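Local atomic coordinates of catechol 2,3-dioxygenase (Pseudomonas sp. KL28, PDB entry 3HPY), a protein that probably catalyses the iron-dependent extradiol ring opening of catechol by O2, giving 2-hydroxy-6-oxohexa-2,4-dienoate. Residues 26-34 with 142-150; 46-54 with 124-132. One frame throughout, in Å; residues are numbered along the deposited sequence.

Contact 1 of 2, residues 26-34 with 142-150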
ATOM      1  N   TYR C  26     -24.742   1.707  -8.669  1.00 33.57           N
ATOM      2  CA  TYR C  26     -23.709   2.569  -9.221  1.00 32.20           C
ATOM      3  C   TYR C  26     -23.450   3.842  -8.432  1.00 33.11           C
ATOM      4  O   TYR C  26     -22.412   4.472  -8.599  1.00 32.08           O
ATOM      5  CB  TYR C  26     -24.039   2.924 -10.676  1.00 32.26           C
ATOM      6  CG  TYR C  26     -23.742   1.800 -11.642  1.00 30.74           C
ATOM      7  CD1 TYR C  26     -22.426   1.395 -11.885  1.00 31.88           C
ATOM      8  CD2 TYR C  26     -24.770   1.118 -12.288  1.00 30.85           C
ATOM      9  CE1 TYR C  26     -22.141   0.336 -12.748  1.00 29.25           C
ATOM     10  CE2 TYR C  26     -24.497   0.054 -13.159  1.00 28.90           C
ATOM     11  CZ  TYR C  26     -23.179  -0.328 -13.381  1.00 29.76           C
ATOM     12  OH  TYR C  26     -22.891  -1.361 -14.247  1.00 27.71           O
ATOM     13  N   ARG C  27     -24.371   4.224  -7.563  1.00 34.13           N
ATOM     14  CA  ARG C  27     -24.161   5.444  -6.805  1.00 35.56           C
ATOM     15  C   ARG C  27     -23.654   5.201  -5.384  1.00 34.80           C
ATOM     16  O   ARG C  27     -22.738   5.883  -4.918  1.00 33.45           O
ATOM     17  CB  ARG C  27     -25.451   6.265  -6.751  1.00 38.44           C
ATOM     18  CG  ARG C  27     -25.189   7.756  -6.738  1.00 42.49           C
ATOM     19  CD  ARG C  27     -26.045   8.485  -5.728  1.00 46.42           C
ATOM     20  NE  ARG C  27     -27.463   8.455  -6.071  1.00 49.00           N
ATOM     21  CZ  ARG C  27     -28.383   9.193  -5.462  1.00 50.47           C
ATOM     22  NH1 ARG C  27     -28.028  10.015  -4.483  1.00 49.49           N
ATOM     23  NH2 ARG C  27     -29.656   9.113  -5.833  1.00 52.46           N
ATOM     24  N   ASN C  28     -24.244   4.217  -4.712  1.00 33.04           N
ATOM     25  CA  ASN C  28     -23.893   3.897  -3.335  1.00 32.03           C
ATOM     26  C   ASN C  28     -22.867   2.781  -3.180  1.00 31.07           C
ATOM     27  O   ASN C  28     -22.206   2.679  -2.147  1.00 32.31           O
ATOM     28  CB  ASN C  28     -25.167   3.547  -2.572  1.00 32.30           C
ATOM     29  CG  ASN C  28     -26.151   4.691  -2.551  1.00 33.04           C
ATOM     30  OD1 ASN C  28     -27.359   4.485  -2.467  1.00 34.16           O
ATOM     31  ND2 ASN C  28     -25.634   5.916  -2.622  1.00 33.06           N
ATOM     32  N   VAL C  29     -22.740   1.940  -4.198  1.00 29.11           N
ATOM     33  CA  VAL C  29     -21.775   0.855  -4.157  1.00 27.41           C
ATOM     34  C   VAL C  29     -20.521   1.199  -4.954  1.00 26.99           C
ATOM     35  O   VAL C  29     -19.434   1.268  -4.392  1.00 24.79           O
ATOM     36  CB  VAL C  29     -22.351  -0.452  -4.720  1.00 28.04           C
ATOM     37  CG1 VAL C  29     -21.288  -1.551  -4.656  1.00 26.06           C
ATOM     38  CG2 VAL C  29     -23.590  -0.853  -3.936  1.00 28.79           C
ATOM     39  N   LEU C  30     -20.664   1.406  -6.263  1.00 27.33           N
ATOM     40  CA  LEU C  30     -19.498   1.741  -7.080  1.00 27.35           C
ATOM     41  C   LEU C  30     -19.011   3.145  -6.758  1.00 27.32           C
ATOM     42  O   LEU C  30     -17.872   3.491  -7.039  1.00 25.76           O
ATOM     43  CB  LEU C  30     -19.817   1.639  -8.576  1.00 28.72           C
ATOM     44  CG  LEU C  30     -18.610   1.856  -9.502  1.00 29.05           C
ATOM     45  CD1 LEU C  30     -17.497   0.887  -9.135  1.00 28.31           C
ATOM     46  CD2 LEU C  30     -19.028   1.663 -10.950  1.00 31.37           C
ATOM     47  N   GLY C  31     -19.882   3.962  -6.177  1.00 27.56           N
ATOM     48  CA  GLY C  31     -19.481   5.309  -5.818  1.00 28.82           C
ATOM     49  C   GLY C  31     -19.420   6.339  -6.930  1.00 28.33           C
ATOM     50  O   GLY C  31     -18.616   7.272  -6.857  1.00 27.97           O
ATOM     51  N   LEU C  32     -20.236   6.175  -7.967  1.00 27.34           N
ATOM     52  CA  LEU C  32     -20.280   7.164  -9.042  1.00 26.84           C
ATOM     53  C   LEU C  32     -21.177   8.306  -8.583  1.00 28.20           C
ATOM     54  O   LEU C  32     -22.075   8.111  -7.753  1.00 29.49           O
ATOM     55  CB  LEU C  32     -20.872   6.569 -10.324  1.00 25.46           C
ATOM     56  CG  LEU C  32     -19.927   5.862 -11.300  1.00 25.30           C
ATOM     57  CD1 LEU C  32     -18.926   5.023 -10.560  1.00 27.12           C
ATOM     58  CD2 LEU C  32     -20.731   5.026 -12.267  1.00 25.51           C
ATOM     59  N   VAL C  33     -20.930   9.490  -9.135  1.00 28.48           N
ATOM     60  CA  VAL C  33     -21.692  10.691  -8.823  1.00 29.47           C
ATOM     61  C   VAL C  33     -22.805  10.869  -9.867  1.00 31.97           C
ATOM     62  O   VAL C  33     -22.521  11.024 -11.050  1.00 33.15           O
ATOM     63  CB  VAL C  33     -20.751  11.932  -8.835  1.00 29.40           C
ATOM     64  CG1 VAL C  33     -21.531  13.201  -8.544  1.00 25.83           C
ATOM     65  CG2 VAL C  33     -19.635  11.741  -7.798  1.00 27.62           C
ATOM     66  N   GLU C  34     -24.065  10.829  -9.430  1.00 33.24           N
ATOM     67  CA  GLU C  34     -25.206  10.987 -10.340  1.00 32.88           C
ATOM     68  C   GLU C  34     -25.184  12.412 -10.836  1.00 33.10           C
ATOM     69  O   GLU C  34     -24.947  13.327 -10.060  1.00 33.24           O
ATOM     70  CB  GLU C  34     -26.524  10.731  -9.615  1.00 33.81           C
ATOM     71  CG  GLU C  34     -27.726  10.795 -10.542  1.00 36.23           C
ATOM     72  CD  GLU C  34     -29.018  10.392  -9.862  1.00 37.48           C
ATOM     73  OE1 GLU C  34     -29.020   9.369  -9.145  1.00 37.35           O
ATOM     74  OE2 GLU C  34     -30.034  11.094 -10.063  1.00 38.25           O
ATOM     75  N   GLN C 142     -15.990  12.493  -1.257  1.00 24.93           N
ATOM     76  CA  GLN C 142     -16.420  11.750  -2.431  1.00 27.81           C
ATOM     77  C   GLN C 142     -15.576  10.489  -2.618  1.00 27.24           C
ATOM     78  O   GLN C 142     -16.098   9.448  -3.013  1.00 26.61           O
ATOM     79  CB  GLN C 142     -16.324  12.630  -3.688  1.00 29.40           C
ATOM     80  CG  GLN C 142     -17.282  13.834  -3.694  1.00 33.05           C
ATOM     81  CD  GLN C 142     -17.097  14.737  -4.913  1.00 34.62           C
ATOM     82  OE1 GLN C 142     -16.067  15.394  -5.062  1.00 34.53           O
ATOM     83  NE2 GLN C 142     -18.098  14.763  -5.793  1.00 36.76           N
ATOM     84  N   ARG C 143     -14.284  10.590  -2.314  1.00 26.99           N
ATOM     85  CA  ARG C 143     -13.340   9.480  -2.463  1.00 30.15           C
ATOM     86  C   ARG C 143     -13.661   8.293  -1.565  1.00 30.54           C
ATOM     87  O   ARG C 143     -13.199   7.176  -1.798  1.00 29.73           O
ATOM     88  CB  ARG C 143     -11.914   9.956  -2.158  1.00 31.61           C
ATOM     89  CG  ARG C 143     -10.837   8.946  -2.527  1.00 37.27           C
ATOM     90  CD  ARG C 143      -9.430   9.382  -2.101  1.00 40.17           C
ATOM     91  NE  ARG C 143      -9.231   9.315  -0.653  1.00 41.56           N
ATOM     92  CZ  ARG C 143      -8.037   9.270  -0.068  1.00 41.85           C
ATOM     93  NH1 ARG C 143      -6.936   9.286  -0.806  1.00 39.87           N
ATOM     94  NH2 ARG C 143      -7.940   9.195   1.254  1.00 41.63           N
ATOM     95  N   GLU C 144     -14.457   8.531  -0.536  1.00 30.59           N
ATOM     96  CA  GLU C 144     -14.787   7.468   0.397  1.00 32.21           C
ATOM     97  C   GLU C 144     -16.219   6.985   0.272  1.00 31.25           C
ATOM     98  O   GLU C 144     -16.664   6.144   1.050  1.00 30.09           O
ATOM     99  CB  GLU C 144     -14.514   7.952   1.820  1.00 34.47           C
ATOM    100  CG  GLU C 144     -13.115   8.516   1.981  1.00 37.85           C
ATOM    101  CD  GLU C 144     -12.837   9.015   3.380  1.00 38.70           C
ATOM    102  OE1 GLU C 144     -12.626   8.181   4.279  1.00 38.85           O
ATOM    103  OE2 GLU C 144     -12.835  10.246   3.583  1.00 41.78           O
ATOM    104  N   HIS C 145     -16.942   7.519  -0.705  1.00 30.03           N
ATOM    105  CA  HIS C 145     -18.328   7.124  -0.912  1.00 27.90           C
ATOM    106  C   HIS C 145     -18.331   5.897  -1.801  1.00 26.75           C
ATOM    107  O   HIS C 145     -18.152   5.996  -3.019  1.00 26.15           O
ATOM    108  CB  HIS C 145     -19.108   8.258  -1.574  1.00 29.18           C
ATOM    109  CG  HIS C 145     -20.558   7.949  -1.784  1.00 29.44           C
ATOM    110  ND1 HIS C 145     -21.455   7.850  -0.745  1.00 29.98           N
ATOM    111  CD2 HIS C 145     -21.268   7.747  -2.917  1.00 30.11           C
ATOM    112  CE1 HIS C 145     -22.660   7.604  -1.227  1.00 30.15           C
ATOM    113  NE2 HIS C 145     -22.574   7.537  -2.544  1.00 31.98           N
ATOM    114  N   GLY C 146     -18.537   4.735  -1.192  1.00 25.62           N
ATOM    115  CA  GLY C 146     -18.517   3.508  -1.962  1.00 24.86           C
ATOM    116  C   GLY C 146     -17.111   3.322  -2.501  1.00 24.39           C
ATOM    117  O   GLY C 146     -16.170   3.930  -1.997  1.00 23.20           O
ATOM    118  N   ILE C 147     -16.963   2.489  -3.521  1.00 24.65           N
ATOM    119  CA  ILE C 147     -15.654   2.231  -4.116  1.00 25.23           C
ATOM    120  C   ILE C 147     -15.048   3.542  -4.628  1.00 23.55           C
ATOM    121  O   ILE C 147     -13.853   3.806  -4.446  1.00 25.42           O
ATOM    122  CB  ILE C 147     -15.799   1.214  -5.260  1.00 24.18           C
ATOM    123  CG1 ILE C 147     -16.466  -0.050  -4.708  1.00 22.42           C
ATOM    124  CG2 ILE C 147     -14.436   0.878  -5.858  1.00 22.10           C
ATOM    125  CD1 ILE C 147     -16.751  -1.118  -5.753  1.00 21.24           C
ATOM    126  N   ALA C 148     -15.890   4.344  -5.270  1.00 22.45           N
ATOM    127  CA  ALA C 148     -15.532   5.660  -5.800  1.00 22.76           C
ATOM    128  C   ALA C 148     -14.312   5.697  -6.721  1.00 22.02           C
ATOM    129  O   ALA C 148     -13.285   6.267  -6.376  1.00 20.72           O
ATOM    130  CB  ALA C 148     -15.343   6.638  -4.634  1.00 23.44           C
ATOM    131  N   PRO C 149     -14.427   5.128  -7.926  1.00 22.59           N
ATOM    132  CA  PRO C 149     -13.282   5.137  -8.844  1.00 21.50           C
ATOM    133  C   PRO C 149     -12.934   6.545  -9.330  1.00 22.30           C
ATOM    134  O   PRO C 149     -13.722   7.479  -9.152  1.00 21.24           O
ATOM    135  CB  PRO C 149     -13.735   4.207  -9.960  1.00 19.50           C
ATOM    136  CG  PRO C 149     -15.220   4.473 -10.013  1.00 21.47           C
ATOM    137  CD  PRO C 149     -15.607   4.495  -8.550  1.00 21.17           C
ATOM    138  N   ILE C 150     -11.762   6.673  -9.952  1.00 22.60           N
ATOM    139  CA  ILE C 150     -11.240   7.950 -10.440  1.00 24.76           C
ATOM    140  C   ILE C 150     -11.576   8.332 -11.885  1.00 24.66           C
ATOM    141  O   ILE C 150     -11.655   9.513 -12.204  1.00 25.78           O
ATOM    142  CB  ILE C 150      -9.700   8.001 -10.253  1.00 27.31           C
ATOM    143  CG1 ILE C 150      -9.363   8.212  -8.771  1.00 28.37           C
ATOM    144  CG2 ILE C 150      -9.093   9.132 -11.071  1.00 30.45           C
ATOM    145  CD1 ILE C 150      -9.762   7.058  -7.871  1.00 31.25           C
TER
HETATM  146  O   HOH W   1     -17.739   9.379  -5.156  1.00 25.46           O
HETATM  147  O   HOH W   2     -16.352   8.173  -8.547  1.00 37.10           O

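Contact 2 of 2, residues 46-54 with 124-132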
ATOM      1  N   LYS C  46     -20.778   9.977 -13.219  1.00 29.99           N
ATOM      2  CA  LYS C  46     -19.388  10.309 -13.521  1.00 29.16           C
ATOM      3  C   LYS C  46     -18.530   9.939 -12.307  1.00 28.32           C
ATOM      4  O   LYS C  46     -19.048   9.778 -11.198  1.00 29.41           O
ATOM      5  CB  LYS C  46     -19.229  11.800 -13.814  1.00 28.77           C
ATOM      6  CG  LYS C  46     -19.329  12.696 -12.580  1.00 30.00           C
ATOM      7  CD  LYS C  46     -19.093  14.143 -12.961  1.00 31.43           C
ATOM      8  CE  LYS C  46     -17.602  14.439 -13.106  1.00 32.23           C
ATOM      9  NZ  LYS C  46     -16.966  14.537 -11.749  1.00 28.91           N
ATOM     10  N   CYS C  47     -17.227   9.782 -12.512  1.00 27.25           N
ATOM     11  CA  CYS C  47     -16.337   9.467 -11.400  1.00 25.90           C
ATOM     12  C   CYS C  47     -16.119  10.793 -10.686  1.00 25.80           C
ATOM     13  O   CYS C  47     -16.051  11.837 -11.338  1.00 24.60           O
ATOM     14  CB  CYS C  47     -15.022   8.893 -11.925  1.00 25.26           C
ATOM     15  SG  CYS C  47     -15.212   7.267 -12.715  1.00 23.90           S
ATOM     16  N   TRP C  48     -16.025  10.765  -9.358  1.00 24.21           N
ATOM     17  CA  TRP C  48     -15.854  12.003  -8.611  1.00 23.95           C
ATOM     18  C   TRP C  48     -14.684  12.855  -9.080  1.00 24.76           C
ATOM     19  O   TRP C  48     -14.761  14.082  -9.020  1.00 24.51           O
ATOM     20  CB  TRP C  48     -15.703  11.732  -7.110  1.00 24.86           C
ATOM     21  CG  TRP C  48     -14.388  11.105  -6.721  1.00 24.08           C
ATOM     22  CD1 TRP C  48     -14.103   9.766  -6.645  1.00 22.85           C
ATOM     23  CD2 TRP C  48     -13.173  11.797  -6.385  1.00 23.01           C
ATOM     24  NE1 TRP C  48     -12.781   9.585  -6.283  1.00 22.66           N
ATOM     25  CE2 TRP C  48     -12.188  10.813  -6.120  1.00 23.72           C
ATOM     26  CE3 TRP C  48     -12.819  13.149  -6.290  1.00 26.46           C
ATOM     27  CZ2 TRP C  48     -10.873  11.143  -5.758  1.00 24.12           C
ATOM     28  CZ3 TRP C  48     -11.494  13.480  -5.923  1.00 25.90           C
ATOM     29  CH2 TRP C  48     -10.547  12.478  -5.668  1.00 25.75           C
ATOM     30  N   ASP C  49     -13.614  12.218  -9.559  1.00 24.07           N
ATOM     31  CA  ASP C  49     -12.425  12.965  -9.982  1.00 25.70           C
ATOM     32  C   ASP C  49     -12.409  13.483 -11.425  1.00 24.24           C
ATOM     33  O   ASP C  49     -11.550  14.290 -11.769  1.00 24.74           O
ATOM     34  CB  ASP C  49     -11.154  12.135  -9.723  1.00 24.83           C
ATOM     35  CG  ASP C  49      -9.992  12.981  -9.205  1.00 27.03           C
ATOM     36  OD1 ASP C  49     -10.170  14.202  -9.017  1.00 25.25           O
ATOM     37  OD2 ASP C  49      -8.894  12.429  -8.972  1.00 29.35           O
ATOM     38  N   GLU C  50     -13.337  13.037 -12.270  1.00 23.02           N
ATOM     39  CA  GLU C  50     -13.362  13.523 -13.656  1.00 23.32           C
ATOM     40  C   GLU C  50     -13.936  14.919 -13.607  1.00 23.15           C
ATOM     41  O   GLU C  50     -14.445  15.328 -12.571  1.00 21.30           O
ATOM     42  CB  GLU C  50     -14.251  12.650 -14.541  1.00 19.77           C
ATOM     43  CG  GLU C  50     -13.859  11.194 -14.543  1.00 23.96           C
ATOM     44  CD  GLU C  50     -14.847  10.320 -15.299  1.00 24.17           C
ATOM     45  OE1 GLU C  50     -16.073  10.471 -15.072  1.00 27.46           O
ATOM     46  OE2 GLU C  50     -14.393   9.480 -16.107  1.00 24.11           O
ATOM     47  N   ARG C  51     -13.871  15.646 -14.719  1.00 22.98           N
ATOM     48  CA  ARG C  51     -14.405  17.002 -14.734  1.00 26.90           C
ATOM     49  C   ARG C  51     -15.662  17.159 -15.585  1.00 26.58           C
ATOM     50  O   ARG C  51     -16.467  18.063 -15.347  1.00 26.44           O
ATOM     51  CB  ARG C  51     -13.324  17.986 -15.209  1.00 29.76           C
ATOM     52  CG  ARG C  51     -12.045  17.875 -14.396  1.00 30.44           C
ATOM     53  CD  ARG C  51     -11.144  19.078 -14.550  1.00 32.38           C
ATOM     54  NE  ARG C  51      -9.891  18.866 -13.834  1.00 32.42           N
ATOM     55  CZ  ARG C  51      -8.896  19.743 -13.786  1.00 33.33           C
ATOM     56  NH1 ARG C  51      -9.002  20.906 -14.415  1.00 33.19           N
ATOM     57  NH2 ARG C  51      -7.796  19.452 -13.111  1.00 32.31           N
ATOM     58  N   ASP C  52     -15.839  16.264 -16.552  1.00 27.23           N
ATOM     59  CA  ASP C  52     -16.993  16.323 -17.444  1.00 28.65           C
ATOM     60  C   ASP C  52     -18.279  15.746 -16.852  1.00 30.36           C
ATOM     61  O   ASP C  52     -18.244  14.850 -16.005  1.00 31.04           O
ATOM     62  CB  ASP C  52     -16.647  15.653 -18.779  1.00 29.72           C
ATOM     63  CG  ASP C  52     -15.737  16.524 -19.648  1.00 28.92           C
ATOM     64  OD1 ASP C  52     -15.532  17.710 -19.291  1.00 27.57           O
ATOM     65  OD2 ASP C  52     -15.240  16.036 -20.685  1.00 27.35           O
ATOM     66  N   HIS C  53     -19.414  16.276 -17.307  1.00 30.78           N
ATOM     67  CA  HIS C  53     -20.739  15.888 -16.819  1.00 31.51           C
ATOM     68  C   HIS C  53     -21.028  14.410 -16.569  1.00 30.95           C
ATOM     69  O   HIS C  53     -21.606  14.055 -15.537  1.00 33.87           O
ATOM     70  CB  HIS C  53     -21.814  16.445 -17.757  1.00 32.03           C
ATOM     71  CG  HIS C  53     -23.215  16.142 -17.323  1.00 32.33           C
ATOM     72  ND1 HIS C  53     -23.901  15.021 -17.740  1.00 33.38           N
ATOM     73  CD2 HIS C  53     -24.068  16.828 -16.526  1.00 31.95           C
ATOM     74  CE1 HIS C  53     -25.117  15.034 -17.225  1.00 32.27           C
ATOM     75  NE2 HIS C  53     -25.244  16.121 -16.485  1.00 33.31           N
ATOM     76  N   SER C  54     -20.633  13.553 -17.498  1.00 29.18           N
ATOM     77  CA  SER C  54     -20.909  12.131 -17.361  1.00 28.36           C
ATOM     78  C   SER C  54     -19.908  11.259 -18.102  1.00 27.76           C
ATOM     79  O   SER C  54     -19.253  11.717 -19.038  1.00 27.75           O
ATOM     80  CB  SER C  54     -22.295  11.834 -17.928  1.00 27.86           C
ATOM     81  OG  SER C  54     -22.281  12.020 -19.339  1.00 25.01           O
ATOM     82  N   LYS C 124     -19.032  18.519 -24.078  1.00 33.69           N
ATOM     83  CA  LYS C 124     -19.694  17.984 -22.900  1.00 32.55           C
ATOM     84  C   LYS C 124     -19.359  18.915 -21.749  1.00 33.09           C
ATOM     85  O   LYS C 124     -18.188  19.131 -21.423  1.00 34.57           O
ATOM     86  CB  LYS C 124     -19.213  16.565 -22.599  1.00 30.71           C
ATOM     87  CG  LYS C 124     -19.845  15.969 -21.347  1.00 31.27           C
ATOM     88  CD  LYS C 124     -19.511  14.488 -21.178  1.00 31.66           C
ATOM     89  CE  LYS C 124     -20.345  13.599 -22.094  1.00 31.26           C
ATOM     90  NZ  LYS C 124     -20.119  12.154 -21.789  1.00 32.40           N
ATOM     91  N   THR C 125     -20.396  19.468 -21.140  1.00 32.47           N
ATOM     92  CA  THR C 125     -20.242  20.404 -20.039  1.00 33.84           C
ATOM     93  C   THR C 125     -19.278  19.954 -18.948  1.00 33.60           C
ATOM     94  O   THR C 125     -19.314  18.807 -18.504  1.00 33.47           O
ATOM     95  CB  THR C 125     -21.610  20.706 -19.398  1.00 35.57           C
ATOM     96  OG1 THR C 125     -22.507  21.191 -20.403  1.00 36.70           O
ATOM     97  CG2 THR C 125     -21.473  21.752 -18.303  1.00 36.11           C
ATOM     98  N   CYS C 126     -18.415  20.877 -18.530  1.00 33.58           N
ATOM     99  CA  CYS C 126     -17.442  20.637 -17.472  1.00 34.32           C
ATOM    100  C   CYS C 126     -18.067  21.054 -16.151  1.00 33.79           C
ATOM    101  O   CYS C 126     -18.335  22.240 -15.941  1.00 35.82           O
ATOM    102  CB  CYS C 126     -16.173  21.463 -17.713  1.00 34.88           C
ATOM    103  SG  CYS C 126     -15.038  21.525 -16.285  1.00 35.91           S
ATOM    104  N   VAL C 127     -18.296  20.087 -15.264  1.00 32.88           N
ATOM    105  CA  VAL C 127     -18.908  20.364 -13.964  1.00 32.45           C
ATOM    106  C   VAL C 127     -17.871  20.431 -12.846  1.00 31.10           C
ATOM    107  O   VAL C 127     -18.161  20.934 -11.756  1.00 32.42           O
ATOM    108  CB  VAL C 127     -19.952  19.280 -13.594  1.00 34.25           C
ATOM    109  CG1 VAL C 127     -20.817  19.753 -12.420  1.00 34.14           C
ATOM    110  CG2 VAL C 127     -20.821  18.967 -14.801  1.00 35.80           C
ATOM    111  N   GLY C 128     -16.664  19.931 -13.121  1.00 28.78           N
ATOM    112  CA  GLY C 128     -15.607  19.935 -12.123  1.00 26.75           C
ATOM    113  C   GLY C 128     -15.621  18.646 -11.316  1.00 26.72           C
ATOM    114  O   GLY C 128     -16.517  17.830 -11.503  1.00 25.08           O
ATOM    115  N   ASN C 129     -14.640  18.466 -10.429  1.00 24.25           N
ATOM    116  CA  ASN C 129     -14.542  17.259  -9.603  1.00 25.87           C
ATOM    117  C   ASN C 129     -14.979  17.466  -8.145  1.00 25.82           C
ATOM    118  O   ASN C 129     -14.560  16.724  -7.254  1.00 24.75           O
ATOM    119  CB  ASN C 129     -13.105  16.718  -9.608  1.00 25.92           C
ATOM    120  CG  ASN C 129     -12.109  17.693  -8.999  1.00 27.18           C
ATOM    121  OD1 ASN C 129     -10.962  17.329  -8.712  1.00 30.13           O
ATOM    122  ND2 ASN C 129     -12.533  18.934  -8.805  1.00 29.17           N
ATOM    123  N   GLY C 130     -15.807  18.475  -7.904  1.00 25.67           N
ATOM    124  CA  GLY C 130     -16.287  18.720  -6.551  1.00 26.27           C
ATOM    125  C   GLY C 130     -15.281  19.386  -5.633  1.00 25.84           C
ATOM    126  O   GLY C 130     -15.613  19.726  -4.500  1.00 27.19           O
ATOM    127  N   ILE C 131     -14.056  19.568  -6.120  1.00 25.16           N
ATOM    128  CA  ILE C 131     -12.990  20.194  -5.349  1.00 24.56           C
ATOM    129  C   ILE C 131     -12.713  21.592  -5.881  1.00 23.42           C
ATOM    130  O   ILE C 131     -12.782  21.820  -7.077  1.00 24.07           O
ATOM    131  CB  ILE C 131     -11.711  19.368  -5.443  1.00 27.38           C
ATOM    132  CG1 ILE C 131     -11.973  17.978  -4.858  1.00 29.46           C
ATOM    133  CG2 ILE C 131     -10.579  20.090  -4.731  1.00 30.06           C
ATOM    134  CD1 ILE C 131     -10.812  17.036  -4.951  1.00 31.10           C
ATOM    135  N   SER C 132     -12.392  22.523  -4.993  1.00 22.88           N
ATOM    136  CA  SER C 132     -12.133  23.896  -5.405  1.00 25.52           C
ATOM    137  C   SER C 132     -11.121  24.042  -6.537  1.00 27.71           C
ATOM    138  O   SER C 132     -10.253  23.184  -6.731  1.00 26.26           O
ATOM    139  CB  SER C 132     -11.657  24.718  -4.217  1.00 27.04           C
ATOM    140  OG  SER C 132     -11.382  26.048  -4.622  1.00 31.16           O
TER

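Contact 1 of 2, residues 26-34 with 142-150
Gly31 O accepts from two waters, each of which also donates to a carbonyl of the 142-150 segment. One donates to Gly31 O at 2.8 Å and also to Gln142 O; the other donates to Gly31 O at 3.0 Å and to Pro149 O. Two backbone bonds run directly beside this bridge. Ile147 N meets Val29 O at 2.9 Å with an almost straight N-H (172°). Ala148 N meets Leu30 O at 2.8 Å, but the bond is bent to 132° and its donor stands above the carbonyl plane. The close approach rests on two glycines, Gly31 and Gly146, which put no side chain between the backbones: Gly31 CA lies 3.2 Å from His145 O in a CA-H...O contact, and Gly146 CA sits close to Val29 O and Asn28 O. With positive phi, Gly31 turns the chain out of helix 19-29, and Leu32 N bonds back to Tyr26 O as the chain leaves for strand 33-37. This corner belongs to the first module of the vicinal-oxygen-chelate fold, and 142-150 is the end of the linker that leads into strand 151-159 of the second. Side chains fill the inner edge of the junction. With CG anti to the backbone N (chi1 -175°), Leu30 brings CD1 to 4.0 Å from Ile147 CD1. The Leu32 and Pro149 side chains cross at about a right angle, with Leu32 CD1 3.8 Å from Pro149 CG; Phe219 of strand 213-220 packs against Leu30, Leu32 and Pro149. On the outer side the His145 imidazole presents its edge to Asn28, whose amide stands nearly perpendicular to the ring.

Contact 2 of 2, residues 46-54 with 124-132
The loop joining strands 43-46 and 56-60 of the first module of the vicinal-oxygen-chelate fold packs here against the linker that leaves strand 117-121. Their backbones meet in one bridge, Asp52 with Cys126. Arg51 O takes two donors: Val127 N at 2.7 Å, nearly along the C=O axis, and Gly128 N at 2.9 Å, in the carbonyl plane on a lone pair. The next bond goes the other way, from His53 N to Thr125 O at 2.8 Å. Lys46 folds over the type I turn Cys47-Glu50 and bonds the linker only weakly. Its chi1 of 73° sets CG between backbone N and carbonyl carbon, and bends at chi3 and chi4 curl the chain back, so that NZ bonds Glu50 O at 2.8 Å and Cys47 O at 2.9 Å, with a weak third bond to Gly128 O at 3.3 Å. Lys124 reaches from the linker to Ser54 O with NZ at 2.9 Å, above the carbonyl plane; His11 ND1 also accepts from this NZ. Val127 CG2 packs at the edge of the His53 ring, and Ile131 CD1 touches the indole edge of Trp48 at CZ3, 3.7 Å away. Asp49 CB lies over one face of that indole; the Asp49 carboxylate is nearly coplanar with the Asn129 amide (4°), and its OD1 forms a salt bridge with Arg252 of the third subunit. Arg51 NH1 bonds Glu280 O of that same subunit, whereas Asp52 OD2 pairs with Arg8 and Lys72 of its own chain. Asn129 N, buried by the contact, has no partner in the model.

Both contacts pin the linker between the two modules onto the first one, with 46-54/124-132 nested along the chain inside the loop closed by 26-34/142-150. They adjoin, centres 13 Å apart: Val33 N probably bonds Lys46 O in the pairing of strands 33-37 and 43-46, and Trp48 NE1 makes a weak bond to Ala148 O. Each is partly buried, and direct backbone bonds cross both. Contact 1, at the boundary with the second module, adds water-bridged carbonyls and apolar packing; contact 2 adds two lysine ammonium groups. Both reach neighbouring subunits, contact 2 the third more extensively, contact 1 the second through Glu144 and the third through Ile150.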